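Local coordinates for putative phophotriesterase (Proteus mirabilis, PDB 3RHG), which is a zinc-binding amidohydrolase of the phosphotriesterase family that probably hydrolyses ester bonds with two divalent metal ions per subunit, at residues P22-F27 / L291-F296; G18-H23 / G89-D94; S226-D231 / E251-G256. All blocks are in the same frame, centred on the assembly; numbering follows the deposited sequence. Where two conformers were deposited one is given.

The three contacts follow a barrel of parallel strands around its two-zinc site, interaction 2 along paired strands, 1 and 3 at and beyond strand ends. Interactions 1 and 2 share Pro22 and His23: strand 19-24 pairs with strand 89-94 on one flank and meets the residues following strand 289-291 on the other. Their centres lie about 9 Å apart. Interaction 3 lies about 10 Å, centre to centre, from interaction 1, and Ser292 N bonds to Phe252 O at 2.9 Å between them. The first zinc ion takes His23, His25 and Asp294 from interaction 1, the second His229 from interaction 3. Benzoic acid touches Asp294 and Phe296 of interaction 1 and His229 and Met254 of interaction 3.

Interaction 1. Residues P22-F27 / L291-F296; sequences PHEHLF and LSHDVF. With ZN (zinc ion), chain B; BEZ (benzoic acid), chain D.
Residues 22-25 run beside 291-296 in nearly the same direction, 10° apart, and the CA atoms of Glu24 and Asp294 come within 4.4 Å. Two backbone bonds tie them, from Asp294 N to His23 O and from His25 N to Val295 O at 2.9 Å. Between them works the buried carboxylate of Glu24, whose chain bends about CB-CG (chi2 -66°) and so brings both oxygens against the loop residues 292-295. Glu24 OE2 accepts three bonds: from Ser292 OG at 2.7 Å and His293 ND1, which come at it from opposite faces of the carboxylate, and from His293 N on the syn side. Glu24 OE1 is met nearly end-on by Val295 N at 3.0 Å. Ser292 OG in turn accepts His23 N, and His293 NE2 bonds to Val312, so the ring is held at both nitrogens. Beyond this polar seam three side chains converge on one zinc ion. His23 NE2 binds it at 2.1 Å, His25 NE2 at 2.0 Å and Asp294 OD1 at 2.4 Å, with Glu166 also bound. Asp294 OD1 sits at the edge of both imidazoles, its carboxylate turned 75° from the His23 ring. Asn197 and Thr96 hold the ND1 atoms of His23 and His25, fixing ring rotation in a second shell. Asp294 OD2 faces the benzoic acid, 3.4 Å from its C3. A His-X-His pair at the C-terminal end of the first barrel strand and an aspartate after the eighth are the signature of the amidohydrolase binuclear metal site.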
loop_
_atom_site.group_PDB
_atom_site.type_symbol
_atom_site.label_atom_id
_atom_site.label_comp_id
_atom_site.label_asym_id
_atom_site.label_seq_id
_atom_site.Cartn_x
_atom_site.Cartn_y
_atom_site.Cartn_z
ATOM N N PRO A 22 -1.994 14.657 16.319
ATOM C CA PRO A 22 -2.581 16.001 16.132
ATOM C C PRO A 22 -3.607 16.137 15.019
ATOM O O PRO A 22 -4.208 17.216 14.876
ATOM C CB PRO A 22 -1.348 16.880 15.833
ATOM C CG PRO A 22 -0.416 15.921 15.111
ATOM C CD PRO A 22 -0.611 14.574 15.817
ATOM N N HIS A 23 -3.791 15.106 14.202
ATOM C CA HIS A 23 -4.784 15.261 13.121
ATOM C C HIS A 23 -5.434 13.923 12.775
ATOM O O HIS A 23 -4.865 13.134 12.007
ATOM C CB HIS A 23 -4.179 15.880 11.846
ATOM C CG HIS A 23 -5.200 16.159 10.768
ATOM N ND1 HIS A 23 -5.525 17.434 10.345
ATOM C CD2 HIS A 23 -5.973 15.315 10.037
ATOM C CE1 HIS A 23 -6.447 17.365 9.396
ATOM N NE2 HIS A 23 -6.743 16.089 9.190
ATOM N N GLU A 24 -6.615 13.681 13.343
ATOM C CA GLU A 24 -7.349 12.428 13.119
ATOM C C GLU A 24 -8.823 12.772 13.008
ATOM O O GLU A 24 -9.211 13.898 13.302
ATOM C CB GLU A 24 -7.126 11.463 14.314
ATOM C CG GLU A 24 -5.672 11.170 14.598
ATOM C CD GLU A 24 -5.002 10.408 13.483
ATOM O OE1 GLU A 24 -5.701 9.794 12.622
ATOM O OE2 GLU A 24 -3.757 10.425 13.454
ATOM N N HIS A 25 -9.637 11.810 12.588
ATOM C CA HIS A 25 -11.083 11.960 12.704
ATOM C C HIS A 25 -11.647 10.779 13.443
ATOM O O HIS A 25 -11.556 9.663 12.963
ATOM C CB HIS A 25 -11.748 12.153 11.333
ATOM C CG HIS A 25 -11.159 13.307 10.586
ATOM N ND1 HIS A 25 -11.620 14.595 10.735
ATOM C CD2 HIS A 25 -10.076 13.384 9.773
ATOM C CE1 HIS A 25 -10.884 15.415 10.006
ATOM N NE2 HIS A 25 -9.943 14.705 9.404
ATOM N N LEU A 26 -12.168 11.026 14.642
ATOM C CA LEU A 26 -12.847 9.966 15.392
ATOM C C LEU A 26 -14.269 9.771 14.886
ATOM O O LEU A 26 -14.674 8.640 14.625
ATOM C CB LEU A 26 -12.864 10.251 16.898
ATOM C CG LEU A 26 -11.537 9.921 17.602
ATOM C CD1 LEU A 26 -10.399 10.764 17.007
ATOM C CD2 LEU A 26 -11.641 10.106 19.127
ATOM N N PHE A 27 -15.006 10.878 14.771
ATOM C CA PHE A 27 -16.391 10.873 14.299
ATOM C C PHE A 27 -16.538 11.884 13.171
ATOM O O PHE A 27 -16.310 13.094 13.346
ATOM C CB PHE A 27 -17.359 11.173 15.449
ATOM C CG PHE A 27 -17.234 10.199 16.592
ATOM C CD1 PHE A 27 -17.801 8.925 16.495
ATOM C CD2 PHE A 27 -16.535 10.532 17.751
ATOM C CE1 PHE A 27 -17.671 8.002 17.512
ATOM C CE2 PHE A 27 -16.399 9.609 18.781
ATOM C CZ PHE A 27 -16.964 8.341 18.666
ATOM N N LEU A 291 3.242 14.681 12.950
ATOM C CA LEU A 291 2.928 13.425 12.247
ATOM C C LEU A 291 1.573 12.904 12.674
ATOM O O LEU A 291 1.239 12.954 13.852
ATOM C CB LEU A 291 3.932 12.345 12.657
ATOM C CG LEU A 291 5.411 12.694 12.494
ATOM C CD1 LEU A 291 6.289 11.558 13.014
ATOM C CD2 LEU A 291 5.794 13.049 11.059
ATOM N N SER A 292 0.773 12.394 11.732
ATOM C CA SER A 292 -0.496 11.792 12.118
ATOM C C SER A 292 -0.974 10.863 10.981
ATOM O O SER A 292 -0.256 10.697 9.975
ATOM C CB SER A 292 -1.533 12.893 12.448
ATOM O OG SER A 292 -2.235 12.612 13.665
ATOM N N HIS A 293 -2.152 10.247 11.153
ATOM C CA HIS A 293 -2.690 9.261 10.199
ATOM C C HIS A 293 -3.843 9.807 9.347
ATOM O O HIS A 293 -4.131 9.262 8.286
ATOM C CB HIS A 293 -3.286 8.057 10.958
ATOM C CG HIS A 293 -2.356 7.414 11.937
ATOM N ND1 HIS A 293 -2.266 7.836 13.250
ATOM C CD2 HIS A 293 -1.508 6.357 11.816
ATOM C CE1 HIS A 293 -1.395 7.069 13.896
ATOM N NE2 HIS A 293 -0.923 6.164 13.052
ATOM N N ASP A 294 -4.551 10.816 9.859
ATOM C CA ASP A 294 -5.777 11.295 9.205
ATOM C C ASP A 294 -6.783 10.190 8.966
ATOM O O ASP A 294 -7.396 10.140 7.898
ATOM C CB ASP A 294 -5.477 12.054 7.892
ATOM C CG ASP A 294 -6.642 12.908 7.438
ATOM O OD1 ASP A 294 -7.458 13.307 8.310
ATOM O OD2 ASP A 294 -6.768 13.179 6.201
ATOM N N VAL A 295 -6.970 9.302 9.941
ATOM C CA VAL A 295 -8.051 8.313 9.838
ATOM C C VAL A 295 -9.350 9.071 9.559
ATOM O O VAL A 295 -9.715 9.965 10.318
ATOM C CB VAL A 295 -8.188 7.458 11.114
ATOM C CG1 VAL A 295 -9.486 6.620 11.074
ATOM C CG2 VAL A 295 -6.965 6.557 11.273
ATOM N N PHE A 296 -10.046 8.729 8.473
ATOM C CA PHE A 296 -11.277 9.437 8.150
ATOM C C PHE A 296 -12.252 8.572 7.371
ATOM O O PHE A 296 -13.329 9.045 6.995
ATOM C CB PHE A 296 -10.995 10.759 7.410
ATOM C CG PHE A 296 -10.717 10.617 5.916
ATOM C CD1 PHE A 296 -11.702 10.958 4.988
ATOM C CD2 PHE A 296 -9.461 10.201 5.445
ATOM C CE1 PHE A 296 -11.468 10.848 3.598
ATOM C CE2 PHE A 296 -9.195 10.089 4.062
ATOM C CZ PHE A 296 -10.193 10.432 3.139
HETATM ZN ZN ZN B . -8.467 15.435 8.277
HETATM C C BEZ D . -7.904 15.321 -0.071
HETATM O O1 BEZ D . -7.598 16.532 -0.077
HETATM O O2 BEZ D . -8.697 14.878 -0.936
HETATM C C1 BEZ D . -7.335 14.393 0.955
HETATM C C2 BEZ D . -6.567 14.880 2.016
HETATM C C3 BEZ D . -6.059 13.998 2.969
HETATM C C4 BEZ D . -6.297 12.636 2.852
HETATM C C5 BEZ D . -7.052 12.155 1.786
HETATM C C6 BEZ D . -7.579 13.026 0.836
#

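Interaction 2. Residues G18-H23 / G89-D94; sequences GLTLPH and GKTIVD. With ZN (zinc ion), chain B.
Leu19, Thr20 and Leu21 run parallel to strand 89-94, the two strand axes approaching to 4.7 Å at 16°. Leu19 O takes two donors, Lys90 N at 2.9 Å and Thr91 N at 3.1 Å, before regular pairing continues through Leu21 N to Thr91 O and Val93 N to Leu21 O; the last lies almost in line with its carbonyl. On one face Thr20 and Thr91 stand side by side, pointing the same way. Thr20 OG1, anti to the carbonyl carbon (chi1 -64°), rests 3.4 Å from Thr91 CB while donating to Gly18 O at 2.8 Å; Thr91 OG1 turns to Met17 O. The other face carries Leu21 and Ile92, which pass at a slant with Leu21 CB 4.2 Å from Ile92 CG1. Further along, Val93 CB packs 3.4 Å from Pro22 O, just where the first strand turns a corner toward His23 and the zinc ion. Helix 74-86 covers the leucine-isoleucine face, through Phe84 on Leu19 and Leu21 and Leu81 on Ile92. Helix 336-343 meets the threonine face, with Leu342 reaching both Thr20 and Val93, and strand 118-123 continues the sheet beyond strand 89-94.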
loop_
_atom_site.group_PDB
_atom_site.type_symbol
_atom_site.label_atom_id
_atom_site.label_comp_id
_atom_site.label_asym_id
_atom_site.label_seq_id
_atom_site.Cartn_x
_atom_site.Cartn_y
_atom_site.Cartn_z
ATOM N N GLY A 18 1.726 13.790 26.689
ATOM C CA GLY A 18 2.276 12.507 26.248
ATOM C C GLY A 18 2.192 12.281 24.737
ATOM O O GLY A 18 2.171 13.229 23.957
ATOM N N LEU A 19 2.197 11.014 24.340
ATOM C CA LEU A 19 2.123 10.640 22.934
ATOM C C LEU A 19 0.811 11.156 22.363
ATOM O O LEU A 19 -0.278 10.795 22.850
ATOM C CB LEU A 19 2.220 9.120 22.796
ATOM C CG LEU A 19 2.106 8.475 21.413
ATOM C CD1 LEU A 19 3.178 9.025 20.471
ATOM C CD2 LEU A 19 2.205 6.948 21.544
ATOM N N THR A 20 0.922 11.989 21.325
ATOM C CA THR A 20 -0.207 12.764 20.817
ATOM C C THR A 20 -0.301 12.620 19.301
ATOM O O THR A 20 0.707 12.690 18.593
ATOM C CB THR A 20 -0.002 14.253 21.143
ATOM O OG1 THR A 20 -0.010 14.424 22.566
ATOM C CG2 THR A 20 -1.152 15.112 20.572
ATOM N N LEU A 21 -1.525 12.464 18.807
ATOM C CA LEU A 21 -1.808 12.462 17.356
ATOM C C LEU A 21 -2.603 13.727 17.057
ATOM O O LEU A 21 -3.751 13.869 17.496
ATOM C CB LEU A 21 -2.626 11.238 16.979
ATOM C CG LEU A 21 -1.926 9.883 17.137
ATOM C CD1 LEU A 21 -2.944 8.723 16.890
ATOM C CD2 LEU A 21 -0.752 9.814 16.172
ATOM N N PRO A 22 -1.994 14.657 16.319
ATOM C CA PRO A 22 -2.581 16.001 16.132
ATOM C C PRO A 22 -3.607 16.137 15.019
ATOM O O PRO A 22 -4.208 17.216 14.876
ATOM C CB PRO A 22 -1.348 16.880 15.833
ATOM C CG PRO A 22 -0.416 15.921 15.111
ATOM C CD PRO A 22 -0.611 14.574 15.817
ATOM N N HIS A 23 -3.791 15.106 14.202
ATOM C CA HIS A 23 -4.784 15.261 13.121
ATOM C C HIS A 23 -5.434 13.923 12.775
ATOM O O HIS A 23 -4.865 13.134 12.007
ATOM C CB HIS A 23 -4.179 15.880 11.846
ATOM C CG HIS A 23 -5.200 16.159 10.768
ATOM N ND1 HIS A 23 -5.525 17.434 10.345
ATOM C CD2 HIS A 23 -5.973 15.315 10.037
ATOM C CE1 HIS A 23 -6.447 17.365 9.396
ATOM N NE2 HIS A 23 -6.743 16.089 9.190
ATOM N N GLY A 89 -0.371 5.845 24.000
ATOM C CA GLY A 89 -1.069 7.013 23.439
ATOM C C GLY A 89 -1.875 7.707 24.521
ATOM O O GLY A 89 -2.594 7.039 25.290
ATOM N N LYS A 90 -1.766 9.037 24.599
ATOM C CA LYS A 90 -2.437 9.792 25.672
ATOM C C LYS A 90 -3.397 10.858 25.165
ATOM O O LYS A 90 -4.358 11.209 25.851
ATOM C CB LYS A 90 -1.411 10.429 26.647
ATOM C CG LYS A 90 -0.387 9.477 27.238
ATOM C CD LYS A 90 -0.971 8.569 28.305
ATOM C CE LYS A 90 0.144 7.798 29.031
ATOM N NZ LYS A 90 -0.292 6.480 29.569
ATOM N N THR A 91 -3.127 11.395 23.977
ATOM C CA THR A 91 -3.893 12.528 23.471
ATOM C C THR A 91 -4.160 12.359 21.983
ATOM O O THR A 91 -3.255 11.992 21.226
ATOM C CB THR A 91 -3.127 13.853 23.716
ATOM O OG1 THR A 91 -2.813 13.980 25.123
ATOM C CG2 THR A 91 -3.948 15.068 23.246
ATOM N N ILE A 92 -5.396 12.656 21.566
ATOM C CA ILE A 92 -5.758 12.591 20.149
ATOM C C ILE A 92 -6.632 13.781 19.784
ATOM O O ILE A 92 -7.493 14.189 20.581
ATOM C CB ILE A 92 -6.443 11.222 19.790
ATOM C CG1 ILE A 92 -6.589 11.055 18.267
ATOM C CG2 ILE A 92 -7.783 11.068 20.503
ATOM C CD1 ILE A 92 -6.908 9.602 17.849
ATOM N N VAL A 93 -6.377 14.373 18.617
ATOM C CA VAL A 93 -7.154 15.525 18.149
ATOM C C VAL A 93 -8.088 15.098 17.031
ATOM O O VAL A 93 -7.644 14.549 16.029
ATOM C CB VAL A 93 -6.239 16.654 17.597
ATOM C CG1 VAL A 93 -7.062 17.859 17.093
ATOM C CG2 VAL A 93 -5.246 17.111 18.655
ATOM N N ASP A 94 -9.378 15.342 17.227
ATOM C CA ASP A 94 -10.358 15.141 16.170
ATOM C C ASP A 94 -10.464 16.457 15.400
ATOM O O ASP A 94 -10.900 17.463 15.967
ATOM C CB ASP A 94 -11.716 14.782 16.770
ATOM C CG ASP A 94 -12.806 14.693 15.724
ATOM O OD1 ASP A 94 -12.970 13.625 15.128
ATOM O OD2 ASP A 94 -13.525 15.694 15.525
HETATM ZN ZN ZN B . -8.467 15.435 8.277
#

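Interaction 3. Residues S226-D231 / E251-G256; sequences SLAHSD and EFDMIG. With ZN (zinc ion), chain C; BEZ (benzoic acid), chain D.
In the beta-alpha-beta unit formed by strand 225-227, helix 237-245 and strand 249-252, His229 and Asp253 meet just past the two strand ends, where the second zinc ion is bound. The carboxylate of Asp253 grips His229 twice. Asp253 OD1 accepts a hydrogen bond from His229 ND1 at 2.8 Å and OD2 takes the backbone His229 N at 2.9 Å, both on the syn side, with ring and carboxylate planes 70° apart. Asp253 can reach because its CG lies between the backbone N and the carbonyl carbon (chi1 47°). With ND1 so engaged, His229 NE2 is turned to the zinc ion at 2.0 Å. The imidazole is also sandwiched: Ala228 CB lies over one face and benzoic acid C3 over the other, 3.5 Å above the ring plane. A second aspartate works in the reverse direction. Asp231 OD1 accepts Met254 N at 2.9 Å, while the bond of Asp231 OD2 to Asp253 N is weak. Met254 then reaches the ligand with its methyl, CE lying 3.8 Å from benzoic acid C4. Nearer the strands, Ser230 N bonds to Glu251 O, and Leu227 O receives Glu251 N and Ser230 OG from opposite faces of its plane. His199 and Glu166 complete the protein ligands of this zinc ion, with His199 ending the fifth barrel strand and His229 following the sixth, as in other binuclear amidohydrolases.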
loop_
_atom_site.group_PDB
_atom_site.type_symbol
_atom_site.label_atom_id
_atom_site.label_comp_id
_atom_site.label_asym_id
_atom_site.label_seq_id
_atom_site.Cartn_x
_atom_site.Cartn_y
_atom_site.Cartn_z
ATOM N N SER A 226 -0.343 25.126 11.521
ATOM C CA SER A 226 0.135 23.919 10.863
ATOM C C SER A 226 -0.528 23.729 9.511
ATOM O O SER A 226 -1.752 23.953 9.358
ATOM C CB SER A 226 -0.081 22.678 11.737
ATOM O OG SER A 226 -1.452 22.563 12.094
ATOM N N LEU A 227 0.283 23.321 8.540
ATOM C CA LEU A 227 -0.232 23.024 7.211
ATOM C C LEU A 227 -0.497 21.522 7.107
ATOM O O LEU A 227 0.428 20.735 7.056
ATOM C CB LEU A 227 0.719 23.520 6.100
ATOM C CG LEU A 227 1.035 25.021 6.138
ATOM C CD1 LEU A 227 1.924 25.423 4.934
ATOM C CD2 LEU A 227 -0.283 25.819 6.123
ATOM N N ALA A 228 -1.764 21.125 7.107
ATOM C CA ALA A 228 -2.120 19.716 6.973
ATOM C C ALA A 228 -1.829 19.208 5.554
ATOM O O ALA A 228 -1.707 19.975 4.605
ATOM C CB ALA A 228 -3.622 19.501 7.283
ATOM N N HIS A 229 -1.738 17.899 5.437
ATOM C CA HIS A 229 -1.586 17.221 4.166
ATOM C C HIS A 229 -0.349 17.726 3.412
ATOM O O HIS A 229 -0.376 17.966 2.201
ATOM C CB HIS A 229 -2.856 17.400 3.323
ATOM C CG HIS A 229 -4.126 17.215 4.092
ATOM N ND1 HIS A 229 -4.266 16.267 5.083
ATOM C CD2 HIS A 229 -5.320 17.851 4.014
ATOM C CE1 HIS A 229 -5.478 16.342 5.604
ATOM N NE2 HIS A 229 -6.148 17.283 4.963
ATOM N N SER A 230 0.749 17.881 4.142
ATOM C CA SER A 230 2.006 18.223 3.515
ATOM C C SER A 230 2.616 16.995 2.827
ATOM O O SER A 230 3.556 17.140 2.041
ATOM C CB SER A 230 2.982 18.776 4.568
ATOM O OG SER A 230 2.495 19.992 5.134
ATOM N N ASP A 231 2.090 15.798 3.117
ATOM C CA ASP A 231 2.729 14.560 2.649
ATOM C C ASP A 231 2.955 14.530 1.127
ATOM O O ASP A 231 4.035 14.160 0.675
ATOM C CB ASP A 231 1.954 13.297 3.084
ATOM C CG ASP A 231 1.437 13.376 4.524
ATOM O OD1 ASP A 231 1.693 12.414 5.279
ATOM O OD2 ASP A 231 0.778 14.387 4.896
ATOM N N GLU A 251 2.685 19.433 8.658
ATOM C CA GLU A 251 2.084 18.237 9.215
ATOM C C GLU A 251 1.977 17.160 8.143
ATOM O O GLU A 251 1.356 17.371 7.079
ATOM C CB GLU A 251 0.697 18.566 9.764
ATOM C CG GLU A 251 -0.077 17.377 10.295
ATOM C CD GLU A 251 -1.378 17.841 10.904
ATOM O OE1 GLU A 251 -2.430 17.896 10.200
ATOM O OE2 GLU A 251 -1.337 18.211 12.087
ATOM N N PHE A 252 2.615 16.023 8.412
ATOM C CA PHE A 252 2.549 14.840 7.581
ATOM C C PHE A 252 1.524 13.971 8.248
ATOM O O PHE A 252 1.839 13.202 9.162
ATOM C CB PHE A 252 3.923 14.154 7.490
ATOM C CG PHE A 252 4.937 14.947 6.699
ATOM C CD1 PHE A 252 5.241 14.599 5.385
ATOM C CD2 PHE A 252 5.571 16.051 7.267
ATOM C CE1 PHE A 252 6.173 15.346 4.642
ATOM C CE2 PHE A 252 6.505 16.803 6.553
ATOM C CZ PHE A 252 6.823 16.446 5.236
ATOM N N ASP A 253 0.272 14.134 7.833
ATOM C CA ASP A 253 -0.830 13.485 8.520
ATOM C C ASP A 253 -1.475 12.372 7.680
ATOM O O ASP A 253 -2.576 11.916 8.005
ATOM C CB ASP A 253 -1.885 14.536 8.914
ATOM C CG ASP A 253 -2.224 15.466 7.776
ATOM O OD1 ASP A 253 -2.266 14.972 6.641
ATOM O OD2 ASP A 253 -2.396 16.687 7.998
ATOM N N MET A 254 -0.782 11.899 6.639
ATOM C CA MET A 254 -1.347 10.844 5.775
ATOM C C MET A 254 -0.490 9.598 5.886
ATOM O O MET A 254 -0.420 8.777 4.972
ATOM C CB MET A 254 -1.441 11.326 4.330
ATOM C CG MET A 254 -2.312 12.559 4.215
ATOM S SD MET A 254 -2.113 13.473 2.661
ATOM C CE MET A 254 -2.765 12.311 1.478
ATOM N N ILE A 255 0.173 9.451 7.033
ATOM C CA ILE A 255 1.135 8.367 7.161
ATOM C C ILE A 255 0.408 7.052 7.292
ATOM O O ILE A 255 -0.377 6.863 8.229
ATOM C CB ILE A 255 2.093 8.628 8.356
ATOM C CG1 ILE A 255 2.952 9.859 8.045
ATOM C CG2 ILE A 255 3.003 7.392 8.636
ATOM C CD1 ILE A 255 3.799 10.326 9.220
ATOM N N GLY A 256 0.671 6.139 6.352
ATOM C CA GLY A 256 -0.051 4.880 6.284
ATOM C C GLY A 256 -1.446 4.974 5.678
ATOM O O GLY A 256 -2.252 4.033 5.808
HETATM ZN ZN ZN C . -8.108 17.790 5.194
HETATM C C BEZ D . -7.904 15.321 -0.071
HETATM O O1 BEZ D . -7.598 16.532 -0.077
HETATM O O2 BEZ D . -8.697 14.878 -0.936
HETATM C C1 BEZ D . -7.335 14.393 0.955
HETATM C C2 BEZ D . -6.567 14.880 2.016
HETATM C C3 BEZ D . -6.059 13.998 2.969
HETATM C C4 BEZ D . -6.297 12.636 2.852
HETATM C C5 BEZ D . -7.052 12.155 1.786
HETATM C C6 BEZ D . -7.579 13.026 0.836
#